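Local atomic coordinates of protein SSD1 (Saccharomyces cerevisiae S288C, PDB entry 7AM1), a protein that binds mRNA, recognising elements in untranslated regions to repress translation, as a member of the RNase II family that has lost nuclease activity. Residues R215-L227 and A275-I287. Sequence-based numbering, arbitrary orientation.
Sequences RIPGQLFSGTLGL and ADKYSEKLFVASI
The ring of F283 is approached obliquely by CB of L225, 3.8 Å from CD1 of F283, while the carbonyl O of G223 lies at the ring edge, near its plane; the same ring has CD2 of Y278 and water 2 at its edge, in plane. The ring of F221, turned to the same side of the sheet, has CG anti to its own carbonyl carbon (chi1 -53°), which brings it obliquely up to the backbone of A285, CD2 of F221 lying 3.6 Å from A285 O, and on to the end of I287, with CE2 of F221 3.8 Å from CD1 of I287. F250, on strand 247-252, touches F221, L225 and the small A285 and continues this apolar layer.

Two antiparallel hydrogen-bonded pairs join the backbones. F221 and A285 exchange N-H...O bonds, the tighter from A285 N to F221 O at 2.8 Å; G223 and F283 do likewise, with F283 N pointing almost straight at G223 O (172° at the hydrogen). Lacking a side chain, G223 adopts an unusually extended backbone. V284 lies on the face opposite F221 and F283, and CB of L220 meets its CG1. OG of S286 donates to Q219 O at 3.1 Å, tilted from the carbonyl plane.

Water extends the pairing at both ends of the strands. Water 1 connects Q219 O with I287 N, while water 2 accepts from L225 N at 2.6 Å and lies within hydrogen-bonding distance of Y278 O and K281 O, spanning the type I turn from Y278 to K281. Beyond it, L227 rests on the methyl of A275.

Strands 221-226 and 281-289 are the first and fourth strands in chain order, adjacent in a five-stranded antiparallel sheet, consistent with the OB-type fold of the second cold-shock domain.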
loop_
_atom_site.group_PDB
_atom_site.type_symbol
_atom_site.label_atom_id
_atom_site.label_comp_id
_atom_site.label_asym_id
_atom_site.label_seq_id
_atom_site.Cartn_x
_atom_site.Cartn_y
_atom_site.Cartn_z
ATOM N N ARG A 215 -10.412 -19.592 -3.863
ATOM C CA ARG A 215 -10.908 -18.225 -3.816
ATOM C C ARG A 215 -11.367 -17.945 -2.394
ATOM O O ARG A 215 -12.101 -18.752 -1.817
ATOM C CB ARG A 215 -12.065 -18.024 -4.799
ATOM C CG ARG A 215 -12.776 -16.690 -4.676
ATOM C CD ARG A 215 -13.903 -16.573 -5.716
ATOM N NE ARG A 215 -13.422 -16.730 -7.088
ATOM C CZ ARG A 215 -14.200 -17.016 -8.131
ATOM N NH1 ARG A 215 -15.506 -17.184 -7.964
ATOM N NH2 ARG A 215 -13.670 -17.139 -9.341
ATOM N N ILE A 216 -10.921 -16.834 -1.820
ATOM C CA ILE A 216 -11.420 -16.442 -0.505
ATOM C C ILE A 216 -12.924 -16.236 -0.669
ATOM O O ILE A 216 -13.339 -15.409 -1.495
ATOM C CB ILE A 216 -10.727 -15.177 0.016
ATOM C CG1 ILE A 216 -9.207 -15.364 0.054
ATOM C CG2 ILE A 216 -11.262 -14.826 1.393
ATOM C CD1 ILE A 216 -8.716 -16.360 1.082
ATOM N N PRO A 217 -13.775 -16.932 0.079
ATOM C CA PRO A 217 -15.219 -16.797 -0.140
ATOM C C PRO A 217 -15.776 -15.547 0.527
ATOM O O PRO A 217 -15.149 -14.929 1.388
ATOM C CB PRO A 217 -15.791 -18.071 0.491
ATOM C CG PRO A 217 -14.839 -18.388 1.593
ATOM C CD PRO A 217 -13.470 -17.927 1.127
ATOM N N GLY A 218 -16.979 -15.174 0.100
ATOM C CA GLY A 218 -17.670 -14.058 0.715
ATOM C C GLY A 218 -17.040 -12.699 0.490
ATOM O O GLY A 218 -17.213 -11.801 1.318
ATOM N N GLN A 219 -16.333 -12.509 -0.620
ATOM C CA GLN A 219 -15.755 -11.204 -0.911
ATOM C C GLN A 219 -16.866 -10.205 -1.218
ATOM O O GLN A 219 -17.903 -10.550 -1.789
ATOM C CB GLN A 219 -14.788 -11.297 -2.092
ATOM C CG GLN A 219 -13.533 -12.111 -1.814
ATOM C CD GLN A 219 -12.594 -12.168 -3.006
ATOM O OE1 GLN A 219 -12.260 -11.145 -3.604
ATOM N NE2 GLN A 219 -12.157 -13.373 -3.352
ATOM N N LEU A 220 -16.651 -8.957 -0.806
ATOM C CA LEU A 220 -17.624 -7.891 -0.986
ATOM C C LEU A 220 -17.050 -6.823 -1.906
ATOM O O LEU A 220 -15.831 -6.633 -1.983
ATOM C CB LEU A 220 -18.012 -7.249 0.352
ATOM C CG LEU A 220 -18.536 -8.201 1.426
ATOM C CD1 LEU A 220 -18.668 -7.487 2.764
ATOM C CD2 LEU A 220 -19.864 -8.801 0.994
ATOM N N PHE A 221 -17.948 -6.127 -2.605
ATOM C CA PHE A 221 -17.577 -5.093 -3.560
ATOM C C PHE A 221 -18.508 -3.904 -3.397
ATOM O O PHE A 221 -19.730 -4.060 -3.448
ATOM C CB PHE A 221 -17.664 -5.605 -5.002
ATOM C CG PHE A 221 -16.902 -6.871 -5.236
ATOM C CD1 PHE A 221 -15.526 -6.856 -5.336
ATOM C CD2 PHE A 221 -17.570 -8.078 -5.362
ATOM C CE1 PHE A 221 -14.823 -8.026 -5.556
ATOM C CE2 PHE A 221 -16.871 -9.248 -5.578
ATOM C CZ PHE A 221 -15.494 -9.221 -5.671
ATOM N N SER A 222 -17.932 -2.725 -3.211
ATOM C CA SER A 222 -18.704 -1.494 -3.186
ATOM C C SER A 222 -18.799 -0.929 -4.598
ATOM O O SER A 222 -17.911 -1.140 -5.430
ATOM C CB SER A 222 -18.058 -0.472 -2.256
ATOM O OG SER A 222 -16.777 -0.117 -2.741
ATOM N N GLY A 223 -19.888 -0.219 -4.867
ATOM C CA GLY A 223 -20.093 0.335 -6.189
ATOM C C GLY A 223 -21.492 0.898 -6.344
ATOM O O GLY A 223 -22.231 1.072 -5.372
ATOM N N THR A 224 -21.840 1.168 -7.596
ATOM C CA THR A 224 -23.097 1.812 -7.933
ATOM C C THR A 224 -23.945 0.865 -8.767
ATOM O O THR A 224 -23.442 -0.085 -9.371
ATOM C CB THR A 224 -22.854 3.108 -8.704
ATOM O OG1 THR A 224 -22.045 2.823 -9.849
ATOM C CG2 THR A 224 -22.132 4.113 -7.823
ATOM N N LEU A 225 -25.245 1.147 -8.805
ATOM C CA LEU A 225 -26.223 0.261 -9.423
ATOM C C LEU A 225 -27.027 1.042 -10.449
ATOM O O LEU A 225 -27.469 2.162 -10.172
ATOM C CB LEU A 225 -27.143 -0.349 -8.362
ATOM C CG LEU A 225 -27.974 -1.561 -8.781
ATOM C CD1 LEU A 225 -27.079 -2.749 -9.100
ATOM C CD2 LEU A 225 -28.968 -1.924 -7.688
ATOM N N GLY A 226 -27.190 0.467 -11.641
ATOM C CA GLY A 226 -27.937 1.129 -12.690
ATOM C C GLY A 226 -28.637 0.136 -13.591
ATOM O O GLY A 226 -28.423 -1.077 -13.506
ATOM N N LEU A 227 -29.477 0.674 -14.471
ATOM C CA LEU A 227 -30.199 -0.142 -15.443
ATOM C C LEU A 227 -29.604 0.011 -16.842
ATOM O O LEU A 227 -29.198 1.103 -17.242
ATOM C CB LEU A 227 -31.683 0.234 -15.454
ATOM C CG LEU A 227 -32.592 -0.543 -14.496
ATOM C CD1 LEU A 227 -34.036 -0.067 -14.632
ATOM C CD2 LEU A 227 -32.507 -2.047 -14.725
ATOM N N ALA A 275 -34.597 4.176 -11.545
ATOM C CA ALA A 275 -33.204 3.784 -11.368
ATOM C C ALA A 275 -32.289 4.999 -11.297
ATOM O O ALA A 275 -31.254 4.958 -10.621
ATOM C CB ALA A 275 -32.772 2.861 -12.508
ATOM N N ASP A 276 -32.650 6.088 -11.979
ATOM C CA ASP A 276 -31.819 7.285 -11.973
ATOM C C ASP A 276 -31.760 7.931 -10.596
ATOM O O ASP A 276 -30.796 8.646 -10.301
ATOM C CB ASP A 276 -32.334 8.293 -13.002
ATOM N N LYS A 277 -32.771 7.709 -9.752
ATOM C CA LYS A 277 -32.748 8.263 -8.404
ATOM C C LYS A 277 -31.668 7.628 -7.536
ATOM O O LYS A 277 -31.227 8.250 -6.564
ATOM C CB LYS A 277 -34.115 8.086 -7.743
ATOM N N TYR A 278 -31.232 6.412 -7.864
ATOM C CA TYR A 278 -30.231 5.696 -7.084
ATOM C C TYR A 278 -28.823 5.852 -7.644
ATOM O O TYR A 278 -27.887 5.251 -7.111
ATOM C CB TYR A 278 -30.585 4.206 -7.016
ATOM C CG TYR A 278 -31.841 3.910 -6.232
ATOM C CD1 TYR A 278 -33.089 3.997 -6.831
ATOM C CD2 TYR A 278 -31.781 3.541 -4.894
ATOM C CE1 TYR A 278 -34.243 3.727 -6.124
ATOM C CE2 TYR A 278 -32.932 3.269 -4.177
ATOM C CZ TYR A 278 -34.160 3.365 -4.798
ATOM O OH TYR A 278 -35.312 3.096 -4.095
ATOM N N SER A 279 -28.654 6.646 -8.703
ATOM C CA SER A 279 -27.365 6.747 -9.375
ATOM C C SER A 279 -26.259 7.240 -8.451
ATOM O O SER A 279 -25.082 6.970 -8.720
ATOM C CB SER A 279 -27.484 7.678 -10.586
ATOM O OG SER A 279 -27.794 9.001 -10.186
ATOM N N GLU A 280 -26.598 7.961 -7.380
ATOM C CA GLU A 280 -25.600 8.506 -6.468
ATOM C C GLU A 280 -25.564 7.745 -5.145
ATOM O O GLU A 280 -25.081 8.273 -4.138
ATOM C CB GLU A 280 -25.873 9.991 -6.218
ATOM C CG GLU A 280 -25.770 10.856 -7.478
ATOM C CD GLU A 280 -24.387 11.433 -7.719
ATOM O OE1 GLU A 280 -23.898 12.216 -6.879
ATOM O OE2 GLU A 280 -23.793 11.106 -8.768
ATOM N N LYS A 281 -26.074 6.516 -5.129
ATOM C CA LYS A 281 -26.075 5.682 -3.937
ATOM C C LYS A 281 -24.997 4.613 -4.054
ATOM O O LYS A 281 -24.724 4.106 -5.149
ATOM C CB LYS A 281 -27.438 5.018 -3.728
ATOM C CG LYS A 281 -28.572 5.990 -3.417
ATOM C CD LYS A 281 -28.418 6.647 -2.054
ATOM C CE LYS A 281 -29.606 7.550 -1.742
ATOM N NZ LYS A 281 -29.726 7.850 -0.290
ATOM N N LEU A 282 -24.380 4.277 -2.930
ATOM C CA LEU A 282 -23.379 3.222 -2.879
ATOM C C LEU A 282 -24.022 1.952 -2.342
ATOM O O LEU A 282 -24.715 1.984 -1.320
ATOM C CB LEU A 282 -22.194 3.630 -2.006
ATOM C CG LEU A 282 -21.112 4.461 -2.700
ATOM C CD1 LEU A 282 -19.999 4.800 -1.721
ATOM C CD2 LEU A 282 -20.543 3.740 -3.916
ATOM N N PHE A 283 -23.810 0.846 -3.046
ATOM C CA PHE A 283 -24.256 -0.463 -2.600
ATOM C C PHE A 283 -23.050 -1.375 -2.419
ATOM O O PHE A 283 -21.963 -1.121 -2.945
ATOM C CB PHE A 283 -25.232 -1.086 -3.602
ATOM C CG PHE A 283 -26.500 -0.297 -3.785
ATOM C CD1 PHE A 283 -26.558 0.720 -4.720
ATOM C CD2 PHE A 283 -27.628 -0.568 -3.030
ATOM C CE1 PHE A 283 -27.717 1.452 -4.905
ATOM C CE2 PHE A 283 -28.793 0.162 -3.213
ATOM C CZ PHE A 283 -28.833 1.173 -4.148
ATOM N N VAL A 284 -23.253 -2.448 -1.664
ATOM C CA VAL A 284 -22.282 -3.529 -1.556
ATOM C C VAL A 284 -22.886 -4.757 -2.222
ATOM O O VAL A 284 -24.057 -5.082 -1.991
ATOM C CB VAL A 284 -21.909 -3.814 -0.091
ATOM C CG1 VAL A 284 -20.902 -4.948 -0.015
ATOM C CG2 VAL A 284 -21.338 -2.561 0.565
ATOM N N ALA A 285 -22.096 -5.427 -3.061
ATOM C CA ALA A 285 -22.545 -6.602 -3.792
ATOM C C ALA A 285 -21.550 -7.742 -3.612
ATOM O O ALA A 285 -20.406 -7.541 -3.194
ATOM C CB ALA A 285 -22.726 -6.290 -5.285
ATOM N N SER A 286 -22.006 -8.951 -3.933
ATOM C CA SER A 286 -21.156 -10.131 -3.962
ATOM C C SER A 286 -21.408 -10.894 -5.253
ATOM O O SER A 286 -22.491 -10.811 -5.836
ATOM C CB SER A 286 -21.415 -11.059 -2.758
ATOM O OG SER A 286 -20.986 -10.457 -1.548
ATOM N N ILE A 287 -20.395 -11.625 -5.704
ATOM C CA ILE A 287 -20.509 -12.435 -6.911
ATOM C C ILE A 287 -20.933 -13.840 -6.507
ATOM O O ILE A 287 -20.273 -14.490 -5.687
ATOM C CB ILE A 287 -19.183 -12.449 -7.691
ATOM C CG1 ILE A 287 -18.920 -11.070 -8.304
ATOM C CG2 ILE A 287 -19.206 -13.527 -8.762
ATOM C CD1 ILE A 287 -17.562 -10.927 -8.949
HETATM O O HOH W 1 -18.060 -12.031 -3.950
HETATM O O HOH W 2 -26.064 3.223 -7.396
#